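Local structure of cellobiose 2-epimerase (Ruminococcus albus, 3VW5) at residues L33-E38 and D342-G347; L49-L54 and A113-A118; M106-N111 and E166-N171; M1-I6 and M380-R385. The protein catalyses the reversible epimerization of cellobiose to 4-O-beta-D-glucosyl-D-mannose. The protein carries 2 engineered substitutions. All blocks are in the same frame, centred on the assembly; numbering follows the deposited sequence.

Contact 1 of 4, residues L33-E38 and D342-G347; sequences LSYGLE and DKREGG. Engineered in segment 33-38: Glu38 (natural residue Gly).
A type I beta turn from Ser34 to Leu37 meets a loop through Arg344, which reaches both Tyr35 and Leu37. The turn follows helix 2-19, and the loop 342-347 follows helix 323-340. The contact lies at the periphery of the (alpha/alpha)6 barrel. Arg344 NH2 gives a hydrogen bond of 2.8 Å to the backbone oxygen Tyr35 O, in the carbonyl plane and close to the guanidinium plane. Arg344 NH1 adds a weak second bond to the same Tyr35 O at 3.1 Å. NH2 also sits over the centre of the Tyr35 ring, and Arg344 CZ lies 4.7 Å from the centroid of that ring, 13° off the normal. This is a cation-pi contact, with ring and guanidinium planes 38° apart. Leu37 lies against one face of the guanidinium, with its CG 4.0 Å from Arg344 CZ. Leu37 also reaches the backbone of the second loop, where its CD2 is 3.9 Å from Gly347 CA.

Asp342 holds the neighbouring edge of the Arg344 guanidinium, and NH2 serves both partners. Arg344 NE and NH2 grip the carboxylate side-on, NE 3.0 Å from OD1 of Asp342 and NH2 3.0 Å from its OD2. A bend at chi3 (-73°) helps bring the Arg344 guanidinium to this carboxylate. OD1 also accepts from the backbone N of Arg344, which forms an Asx turn. Ser34 O is bonded to Thr365 OG1, tying the turn to a further loop. With a carboxylate and a carbonyl oxygen on adjacent edges, the guanidinium is probably fixed in rotation, and Asp342 probably balances much of its charge.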
# COMPACT_ATOMS: atom_id res chain seq x y z
N LEU A 33 6.82 -12.01 12.84
CA LEU A 33 8.15 -12.59 12.67
C LEU A 33 9.17 -11.50 13.01
O LEU A 33 9.32 -10.52 12.25
CB LEU A 33 8.36 -13.09 11.24
CG LEU A 33 9.75 -13.69 10.98
CD1 LEU A 33 9.91 -15.03 11.68
CD2 LEU A 33 10.04 -13.84 9.49
N SER A 34 9.86 -11.67 14.13
CA SER A 34 10.86 -10.70 14.60
C SER A 34 12.04 -10.49 13.64
O SER A 34 12.26 -11.28 12.70
CB SER A 34 11.40 -11.11 15.97
OG SER A 34 12.38 -12.14 15.85
N TYR A 35 12.80 -9.43 13.89
CA TYR A 35 14.03 -9.15 13.15
C TYR A 35 14.98 -10.34 13.21
O TYR A 35 15.56 -10.73 12.18
CB TYR A 35 14.72 -7.91 13.71
CG TYR A 35 16.14 -7.75 13.20
CD1 TYR A 35 16.40 -7.05 12.01
CD2 TYR A 35 17.22 -8.28 13.90
CE1 TYR A 35 17.68 -6.88 11.53
CE2 TYR A 35 18.52 -8.13 13.42
CZ TYR A 35 18.74 -7.43 12.23
OH TYR A 35 20.03 -7.27 11.75
N GLY A 36 15.15 -10.91 14.40
CA GLY A 36 15.96 -12.10 14.60
C GLY A 36 15.34 -13.39 14.07
O GLY A 36 15.85 -14.49 14.32
N LEU A 37 14.25 -13.25 13.33
CA LEU A 37 13.58 -14.36 12.65
C LEU A 37 12.95 -15.38 13.61
O LEU A 37 12.77 -16.54 13.25
CB LEU A 37 14.51 -15.05 11.63
CG LEU A 37 15.08 -14.13 10.55
CD1 LEU A 37 15.91 -14.91 9.55
CD2 LEU A 37 13.97 -13.36 9.82
N GLU A 38 12.62 -14.93 14.82
CA GLU A 38 11.84 -15.71 15.77
C GLU A 38 10.34 -15.46 15.52
O GLU A 38 9.86 -14.32 15.53
CB GLU A 38 12.22 -15.32 17.21
CG GLU A 38 12.61 -16.49 18.13
CD GLU A 38 11.42 -17.05 18.94
OE1 GLU A 38 10.65 -17.90 18.39
OE2 GLU A 38 11.25 -16.64 20.13
N ASP A 342 17.22 -9.78 2.53
CA ASP A 342 17.85 -10.62 3.54
C ASP A 342 18.46 -11.88 2.91
O ASP A 342 17.80 -12.56 2.11
CB ASP A 342 16.80 -11.03 4.57
CG ASP A 342 17.38 -11.34 5.94
OD1 ASP A 342 18.59 -11.66 6.04
OD2 ASP A 342 16.62 -11.26 6.93
N LYS A 343 19.70 -12.20 3.27
CA LYS A 343 20.37 -13.41 2.81
C LYS A 343 20.39 -14.50 3.89
O LYS A 343 20.84 -15.62 3.65
CB LYS A 343 21.80 -13.11 2.34
CG LYS A 343 21.90 -12.27 1.07
CD LYS A 343 21.80 -10.76 1.35
CE LYS A 343 21.85 -9.96 0.05
NZ LYS A 343 21.57 -8.49 0.23
N ARG A 344 19.89 -14.17 5.07
CA ARG A 344 19.71 -15.17 6.12
C ARG A 344 18.62 -16.17 5.75
O ARG A 344 17.70 -15.87 4.98
CB ARG A 344 19.35 -14.49 7.45
CG ARG A 344 20.32 -13.38 7.85
CD ARG A 344 19.92 -12.70 9.16
NE ARG A 344 18.76 -11.84 9.01
CZ ARG A 344 18.02 -11.41 10.03
NH1 ARG A 344 18.32 -11.77 11.27
NH2 ARG A 344 16.97 -10.64 9.81
N GLU A 345 18.72 -17.38 6.29
CA GLU A 345 17.59 -18.30 6.25
C GLU A 345 16.70 -17.99 7.45
O GLU A 345 17.20 -17.61 8.51
CB GLU A 345 18.08 -19.73 6.41
CG GLU A 345 18.61 -20.37 5.15
CD GLU A 345 19.24 -21.72 5.45
OE1 GLU A 345 18.66 -22.46 6.30
OE2 GLU A 345 20.32 -22.01 4.88
N GLY A 346 15.39 -18.06 7.27
CA GLY A 346 14.76 -17.81 6.01
C GLY A 346 14.07 -16.49 6.34
O GLY A 346 13.04 -16.45 7.01
N GLY A 347 14.70 -15.40 5.93
CA GLY A 347 14.08 -14.09 6.03
C GLY A 347 13.72 -13.64 4.63
O GLY A 347 13.90 -14.40 3.67

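Contact 2 of 4, residues L49-L54 and A113-A118; sequences LHSRIL and AFAIYA
One face of the Phe114 ring is met by Arg52, whose NE lies 3.5 Å from Phe114 CZ, offset toward the rim. The guanidinium does not stack flat. Its plane stands 77° from the ring, so it presents an edge. The contact is an off-centre cation-pi interaction, with Arg52 CZ 4.5 Å from the centroid of the Phe114 ring. Outside the two segments, Tyr373 meets Phe114 edge-to-face, and the ring of His184 also packs on it. The Arg52 chain is extended from CG to NE, and its CG also touches the ring, 3.8 Å from Phe114 CE1. With an alanine here the ring would lose the arginine on this face, and the Phe114 side chain would probably be less firmly held there.

Ser51, Ala115 and Ala118 are small, and Leu54 packs at the end. Ser51 OG lies 3.6 Å from Ala115 CA and is bonded to Val47 O of its own helix. Ala118 CB fits beside Ser51 and touches Leu54 CG at 3.9 Å. The small residues let the helix axes come within 8.3 Å, running nearly parallel at 21°. Such neighbouring parallel helices, 47-64 and 109-126, belong to the inner ring of an (alpha/alpha)6 barrel.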
# COMPACT_ATOMS: atom_id res chain seq x y z
N LEU A 49 -2.80 -6.42 7.54
CA LEU A 49 -1.83 -7.42 7.15
C LEU A 49 -2.50 -8.50 6.31
O LEU A 49 -1.98 -8.90 5.27
CB LEU A 49 -1.16 -8.02 8.40
CG LEU A 49 -0.32 -9.29 8.26
CD1 LEU A 49 0.79 -9.10 7.25
CD2 LEU A 49 0.24 -9.75 9.59
N HIS A 50 -3.65 -8.99 6.77
CA HIS A 50 -4.37 -10.01 6.04
C HIS A 50 -4.95 -9.51 4.72
O HIS A 50 -4.95 -10.24 3.73
CB HIS A 50 -5.44 -10.66 6.91
CG HIS A 50 -4.88 -11.67 7.85
ND1 HIS A 50 -4.16 -11.31 8.98
CD2 HIS A 50 -4.87 -13.02 7.82
CE1 HIS A 50 -3.76 -12.40 9.61
NE2 HIS A 50 -4.18 -13.45 8.92
N SER A 51 -5.41 -8.28 4.68
CA SER A 51 -5.88 -7.77 3.42
C SER A 51 -4.74 -7.68 2.42
O SER A 51 -4.92 -7.97 1.25
CB SER A 51 -6.57 -6.43 3.60
OG SER A 51 -7.71 -6.60 4.41
N ARG A 52 -3.56 -7.29 2.90
CA ARG A 52 -2.40 -7.16 2.02
C ARG A 52 -1.91 -8.51 1.50
O ARG A 52 -1.51 -8.64 0.33
CB ARG A 52 -1.30 -6.36 2.70
CG ARG A 52 -1.66 -4.91 2.84
CD ARG A 52 -0.77 -4.16 3.81
NE ARG A 52 -0.85 -2.72 3.62
CZ ARG A 52 -0.03 -1.83 4.18
NH1 ARG A 52 0.95 -2.23 4.98
NH2 ARG A 52 -0.19 -0.55 3.92
N ILE A 53 -1.95 -9.51 2.37
CA ILE A 53 -1.66 -10.87 1.95
C ILE A 53 -2.69 -11.32 0.90
O ILE A 53 -2.32 -11.79 -0.18
CB ILE A 53 -1.59 -11.82 3.14
CG1 ILE A 53 -0.40 -11.43 4.01
CG2 ILE A 53 -1.44 -13.28 2.68
CD1 ILE A 53 -0.40 -12.06 5.40
N LEU A 54 -3.98 -11.13 1.21
CA LEU A 54 -5.07 -11.43 0.26
C LEU A 54 -4.82 -10.73 -1.07
O LEU A 54 -4.86 -11.36 -2.13
CB LEU A 54 -6.44 -11.06 0.82
CG LEU A 54 -7.64 -11.30 -0.11
CD1 LEU A 54 -7.59 -12.67 -0.78
CD2 LEU A 54 -8.99 -11.09 0.57
N ALA A 113 -10.48 0.67 3.38
CA ALA A 113 -10.16 0.84 1.98
C ALA A 113 -9.35 -0.37 1.50
O ALA A 113 -9.55 -0.87 0.40
CB ALA A 113 -9.38 2.13 1.74
N PHE A 114 -8.44 -0.84 2.34
CA PHE A 114 -7.55 -1.91 1.94
C PHE A 114 -8.30 -3.22 1.76
O PHE A 114 -8.10 -3.93 0.78
CB PHE A 114 -6.41 -2.09 2.93
CG PHE A 114 -5.10 -1.66 2.40
CD1 PHE A 114 -4.47 -2.42 1.42
CD2 PHE A 114 -4.50 -0.47 2.85
CE1 PHE A 114 -3.25 -2.00 0.89
CE2 PHE A 114 -3.28 -0.05 2.34
CZ PHE A 114 -2.65 -0.82 1.35
N ALA A 115 -9.15 -3.54 2.74
CA ALA A 115 -10.09 -4.65 2.60
C ALA A 115 -10.78 -4.62 1.22
O ALA A 115 -10.82 -5.62 0.51
CB ALA A 115 -11.11 -4.64 3.73
N ILE A 116 -11.31 -3.46 0.84
CA ILE A 116 -11.92 -3.31 -0.48
C ILE A 116 -10.95 -3.64 -1.62
O ILE A 116 -11.30 -4.33 -2.56
CB ILE A 116 -12.47 -1.89 -0.68
CG1 ILE A 116 -13.66 -1.67 0.24
CG2 ILE A 116 -12.84 -1.63 -2.13
CD1 ILE A 116 -13.92 -0.20 0.51
N TYR A 117 -9.72 -3.13 -1.52
CA TYR A 117 -8.68 -3.34 -2.52
C TYR A 117 -8.40 -4.84 -2.72
O TYR A 117 -8.35 -5.33 -3.85
CB TYR A 117 -7.43 -2.60 -2.07
CG TYR A 117 -6.29 -2.57 -3.05
CD1 TYR A 117 -6.50 -2.38 -4.40
CD2 TYR A 117 -4.97 -2.70 -2.61
CE1 TYR A 117 -5.44 -2.33 -5.29
CE2 TYR A 117 -3.90 -2.66 -3.49
CZ TYR A 117 -4.14 -2.47 -4.83
OH TYR A 117 -3.07 -2.42 -5.69
N ALA A 118 -8.21 -5.54 -1.60
CA ALA A 118 -7.96 -6.98 -1.58
C ALA A 118 -9.17 -7.79 -2.08
O ALA A 118 -9.01 -8.66 -2.92
CB ALA A 118 -7.59 -7.43 -0.18

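Contact 3 of 4, residues M106-N111 and E166-N171; sequences MKHTYN and EALSEN
Leu168 turns its CG anti to the carbonyl carbon (chi1 -74°), while Tyr110 holds its CG anti to the backbone N (chi1 174°). These torsions lay the leucine methyls on the tyrosine. Leu168 CD2 lies 4.1 Å from the centroid of the Tyr110 ring and only 7° off the normal, a CH-pi contact over the middle of one face. The second methyl works nearer the root of the ring, with Leu168 CD1 4.0 Å from Tyr110 CD1. It also meets His108, whose CE1 is 3.7 Å from Leu168 CD1. The leucine is therefore shared by two aromatic rings. Cut back to an alanine, this position would probably leave the Tyr110 face and the His108 CE1 corner without an apolar partner and open a gap between loop and helix.

His108 ends strand 102-108 and is the N-cap of helix 109-126, one of the inner helices of the (alpha/alpha)6 barrel. His108 ND1 accepts a weak bond of 3.4 Å from Tyr110 N. Its NE2 is bonded to Asn165 OD1, just before the second segment. The imidazole is thus held at both nitrogens. Met106 SD lies at the edge of the same ring, in its plane.

Residues 166-171 lie in the loop between strand 151-156 and strand 177-178. They run past the strand-to-helix junction without a hydrogen bond between the two segments. Away from the rings the contact thins out. Met106 CE touches Ala167 CB at 4.3 Å, and the side chain of Glu166 is exposed. Leu168 itself is buried and also packs on Glu154 and Asn180. The ring of Tyr110 meets that of His184 with the planes nearly perpendicular.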
# COMPACT_ATOMS: atom_id res chain seq x y z
N MET A 106 -11.56 -0.75 16.70
CA MET A 106 -11.48 0.58 16.10
C MET A 106 -11.66 0.52 14.58
O MET A 106 -11.11 -0.36 13.90
CB MET A 106 -10.10 1.19 16.46
CG MET A 106 -9.71 2.47 15.74
SD MET A 106 -8.63 2.19 14.32
CE MET A 106 -7.00 2.56 15.00
N LYS A 107 -12.45 1.44 14.03
CA LYS A 107 -12.68 1.49 12.59
C LYS A 107 -11.81 2.55 11.96
O LYS A 107 -11.76 3.69 12.42
CB LYS A 107 -14.15 1.79 12.27
CG LYS A 107 -15.14 0.81 12.88
CD LYS A 107 -15.05 -0.56 12.22
CE LYS A 107 -15.94 -1.59 12.92
NZ LYS A 107 -17.39 -1.39 12.62
N HIS A 108 -11.12 2.19 10.89
CA HIS A 108 -10.25 3.13 10.20
C HIS A 108 -10.46 3.12 8.68
O HIS A 108 -10.29 2.11 8.01
CB HIS A 108 -8.78 2.85 10.53
CG HIS A 108 -7.93 4.08 10.56
ND1 HIS A 108 -7.75 4.89 9.45
CD2 HIS A 108 -7.23 4.67 11.57
CE1 HIS A 108 -6.97 5.91 9.77
NE2 HIS A 108 -6.64 5.79 11.05
N THR A 109 -10.86 4.28 8.16
CA THR A 109 -11.05 4.45 6.74
C THR A 109 -9.95 3.79 5.91
O THR A 109 -10.20 3.11 4.92
CB THR A 109 -11.10 5.94 6.41
OG1 THR A 109 -12.21 6.50 7.10
CG2 THR A 109 -11.28 6.17 4.93
N TYR A 110 -8.71 4.00 6.33
CA TYR A 110 -7.54 3.47 5.64
C TYR A 110 -7.54 1.94 5.62
O TYR A 110 -7.24 1.32 4.59
CB TYR A 110 -6.33 4.04 6.36
CG TYR A 110 -5.00 3.53 5.93
CD1 TYR A 110 -4.27 4.21 4.98
CD2 TYR A 110 -4.45 2.39 6.50
CE1 TYR A 110 -3.03 3.76 4.58
CE2 TYR A 110 -3.20 1.92 6.11
CZ TYR A 110 -2.49 2.62 5.15
OH TYR A 110 -1.24 2.19 4.76
N ASN A 111 -7.87 1.34 6.75
CA ASN A 111 -7.94 -0.11 6.88
C ASN A 111 -9.07 -0.67 6.03
O ASN A 111 -8.86 -1.62 5.27
CB ASN A 111 -8.12 -0.50 8.35
CG ASN A 111 -8.01 -2.00 8.58
OD1 ASN A 111 -7.31 -2.71 7.86
ND2 ASN A 111 -8.69 -2.48 9.61
N GLU A 166 -4.44 8.29 15.85
CA GLU A 166 -3.19 7.58 16.10
C GLU A 166 -3.11 6.50 15.04
O GLU A 166 -4.14 6.14 14.46
CB GLU A 166 -3.24 6.91 17.48
CG GLU A 166 -2.52 7.65 18.60
CD GLU A 166 -3.08 7.33 19.99
OE1 GLU A 166 -3.30 6.12 20.30
OE2 GLU A 166 -3.30 8.29 20.77
N ALA A 167 -1.93 5.96 14.78
CA ALA A 167 -1.80 4.84 13.84
C ALA A 167 -1.44 5.29 12.43
O ALA A 167 -0.74 4.58 11.70
CB ALA A 167 -3.07 3.97 13.80
N LEU A 168 -1.95 6.45 12.03
CA LEU A 168 -1.46 7.12 10.83
C LEU A 168 -0.58 8.33 11.18
O LEU A 168 0.15 8.84 10.32
CB LEU A 168 -2.62 7.53 9.90
CG LEU A 168 -3.33 6.43 9.11
CD1 LEU A 168 -3.98 7.01 7.83
CD2 LEU A 168 -2.40 5.25 8.77
N SER A 169 -0.64 8.78 12.44
CA SER A 169 0.19 9.89 12.88
C SER A 169 1.67 9.51 12.90
O SER A 169 2.00 8.32 13.02
CB SER A 169 -0.26 10.41 14.25
OG SER A 169 0.71 10.10 15.26
N GLU A 170 2.54 10.51 12.79
CA GLU A 170 3.98 10.27 12.64
C GLU A 170 4.77 10.72 13.85
O GLU A 170 5.51 9.92 14.44
CB GLU A 170 4.51 10.96 11.39
CG GLU A 170 5.02 9.99 10.33
CD GLU A 170 6.52 10.12 10.10
OE1 GLU A 170 7.08 11.23 10.34
OE2 GLU A 170 7.14 9.10 9.70
N ASN A 171 4.63 12.00 14.22
CA ASN A 171 5.24 12.47 15.47
C ASN A 171 4.23 12.38 16.61
O ASN A 171 3.75 11.29 16.95
CB ASN A 171 5.80 13.89 15.34
CG ASN A 171 7.01 13.96 14.42
OD1 ASN A 171 7.69 12.95 14.18
ND2 ASN A 171 7.29 15.16 13.90

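Contact 4 of 4, residues M1-I6 and M380-R385; sequences MMISEI and MEVITR
Val382 forms the close-packed part of this contact, pressed against Ile3 and Ile6. Val382 CG1 lies 3.8 Å from Ile3 CG1, where the two side chains slide past each other in opposite directions. Ile6 comes in at about a right angle, its CD1 4.0 Å from Val382 CG2. Val382 CG1 stands anti to the backbone N (chi1 163°), and this puts both methyls within reach of the isoleucines. Met2 CE adds a looser touch, 4.3 Å from Val382 CG1. Trp333 of helix 323-340 packs on Met2 and Ile6, and Val310 of helix 303-318 packs on Val382.

The other side is more open. Ile3 CG2 meets Ile383 CG1 at 4.4 Å, and both residues are partly exposed. Ser4 and Thr384, both exposed, turn away from the facing helix.

The axes are 9.3 Å apart and run roughly antiparallel, at 140°. The first helix of the chain thus packs on the last, an outer helix on an inner one, as where an (alpha/alpha)6 barrel closes its ring.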
# COMPACT_ATOMS: atom_id res chain seq x y z
N MET A 1 18.78 -9.41 -17.04
CA MET A 1 18.53 -7.99 -16.81
C MET A 1 17.54 -7.78 -15.65
O MET A 1 17.20 -8.73 -14.94
CB MET A 1 18.02 -7.32 -18.09
CG MET A 1 18.89 -7.58 -19.33
SD MET A 1 18.52 -6.51 -20.75
CE MET A 1 19.54 -5.08 -20.40
N MET A 2 17.07 -6.55 -15.48
CA MET A 2 16.24 -6.21 -14.32
C MET A 2 14.96 -7.05 -14.14
O MET A 2 14.68 -7.53 -13.02
CB MET A 2 15.89 -4.73 -14.34
CG MET A 2 15.56 -4.13 -12.98
SD MET A 2 14.93 -2.44 -13.18
CE MET A 2 13.56 -2.79 -14.30
N ILE A 3 14.19 -7.23 -15.21
CA ILE A 3 12.92 -7.95 -15.07
C ILE A 3 13.14 -9.40 -14.64
O ILE A 3 12.43 -9.92 -13.79
CB ILE A 3 12.05 -7.92 -16.34
CG1 ILE A 3 11.69 -6.48 -16.69
CG2 ILE A 3 10.78 -8.73 -16.13
CD1 ILE A 3 10.80 -6.37 -17.90
N SER A 4 14.13 -10.04 -15.24
CA SER A 4 14.40 -11.45 -14.96
C SER A 4 14.78 -11.66 -13.50
O SER A 4 14.34 -12.62 -12.85
CB SER A 4 15.49 -11.97 -15.90
OG SER A 4 16.44 -12.74 -15.20
N GLU A 5 15.59 -10.73 -12.97
CA GLU A 5 16.04 -10.81 -11.58
C GLU A 5 14.88 -10.61 -10.60
O GLU A 5 14.74 -11.36 -9.63
CB GLU A 5 17.13 -9.76 -11.31
CG GLU A 5 18.37 -9.91 -12.19
CD GLU A 5 19.32 -8.73 -12.07
OE1 GLU A 5 19.03 -7.81 -11.28
OE2 GLU A 5 20.36 -8.72 -12.79
N ILE A 6 14.06 -9.61 -10.89
CA ILE A 6 12.95 -9.29 -10.01
C ILE A 6 11.93 -10.43 -10.00
O ILE A 6 11.41 -10.79 -8.94
CB ILE A 6 12.32 -7.93 -10.38
CG1 ILE A 6 13.17 -6.81 -9.79
CG2 ILE A 6 10.89 -7.84 -9.88
CD1 ILE A 6 12.87 -5.46 -10.37
N MET A 380 5.52 -7.67 -9.41
CA MET A 380 4.46 -7.85 -10.39
C MET A 380 4.31 -6.69 -11.34
O MET A 380 4.07 -6.90 -12.54
CB MET A 380 3.14 -8.16 -9.69
CG MET A 380 3.27 -9.37 -8.82
SD MET A 380 1.77 -9.88 -7.99
CE MET A 380 2.26 -9.80 -6.26
N GLU A 381 4.47 -5.47 -10.85
CA GLU A 381 4.30 -4.30 -11.71
C GLU A 381 5.40 -4.23 -12.74
O GLU A 381 5.19 -3.78 -13.87
CB GLU A 381 4.25 -3.02 -10.88
CG GLU A 381 2.88 -2.68 -10.29
CD GLU A 381 1.86 -2.17 -11.32
OE1 GLU A 381 2.27 -1.55 -12.34
OE2 GLU A 381 0.64 -2.38 -11.09
N VAL A 382 6.59 -4.68 -12.35
CA VAL A 382 7.78 -4.62 -13.19
C VAL A 382 7.63 -5.64 -14.29
O VAL A 382 7.82 -5.34 -15.48
CB VAL A 382 9.06 -4.93 -12.40
CG1 VAL A 382 10.21 -5.28 -13.35
CG2 VAL A 382 9.45 -3.77 -11.49
N ILE A 383 7.26 -6.84 -13.87
CA ILE A 383 6.98 -7.93 -14.78
C ILE A 383 5.95 -7.49 -15.81
O ILE A 383 6.15 -7.63 -17.02
CB ILE A 383 6.45 -9.16 -14.01
CG1 ILE A 383 7.60 -9.89 -13.33
CG2 ILE A 383 5.68 -10.08 -14.94
CD1 ILE A 383 7.17 -10.98 -12.39
N THR A 384 4.85 -6.94 -15.32
CA THR A 384 3.69 -6.63 -16.14
C THR A 384 3.90 -5.48 -17.13
O THR A 384 3.32 -5.48 -18.20
CB THR A 384 2.49 -6.32 -15.23
OG1 THR A 384 1.73 -7.52 -15.02
CG2 THR A 384 1.61 -5.25 -15.83
N ARG A 385 4.73 -4.50 -16.76
CA ARG A 385 5.00 -3.36 -17.63
C ARG A 385 6.03 -3.70 -18.71
O ARG A 385 6.18 -2.98 -19.69
CB ARG A 385 5.49 -2.17 -16.80
CG ARG A 385 4.46 -1.63 -15.84
CD ARG A 385 5.05 -0.56 -14.97
NE ARG A 385 4.12 -0.19 -13.91
CZ ARG A 385 3.50 0.98 -13.84
NH1 ARG A 385 3.72 1.92 -14.75
NH2 ARG A 385 2.66 1.22 -12.83

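Contacts 2 and 3 share helix 109-126 and touch directly, with Arg52 NH2 3.0 Å from Tyr110 OH. Their centres are 15 Å apart. Their segments alternate, so the two contacts cross along the chain. His184 packs on both Phe114 and Tyr110 and connects them further. These residues lie on inner helices of the barrel, whose central cleft holds the active site in related enzymes. Contact 4 joins the two ends of the chain and contact 1 joins two loops, their centres about 19 Å and 22 Å from the chain centre and 25 Å from each other. Contact 4 encloses the other three in sequence and lies across the chain centre from contact 3, 32 Å between centres.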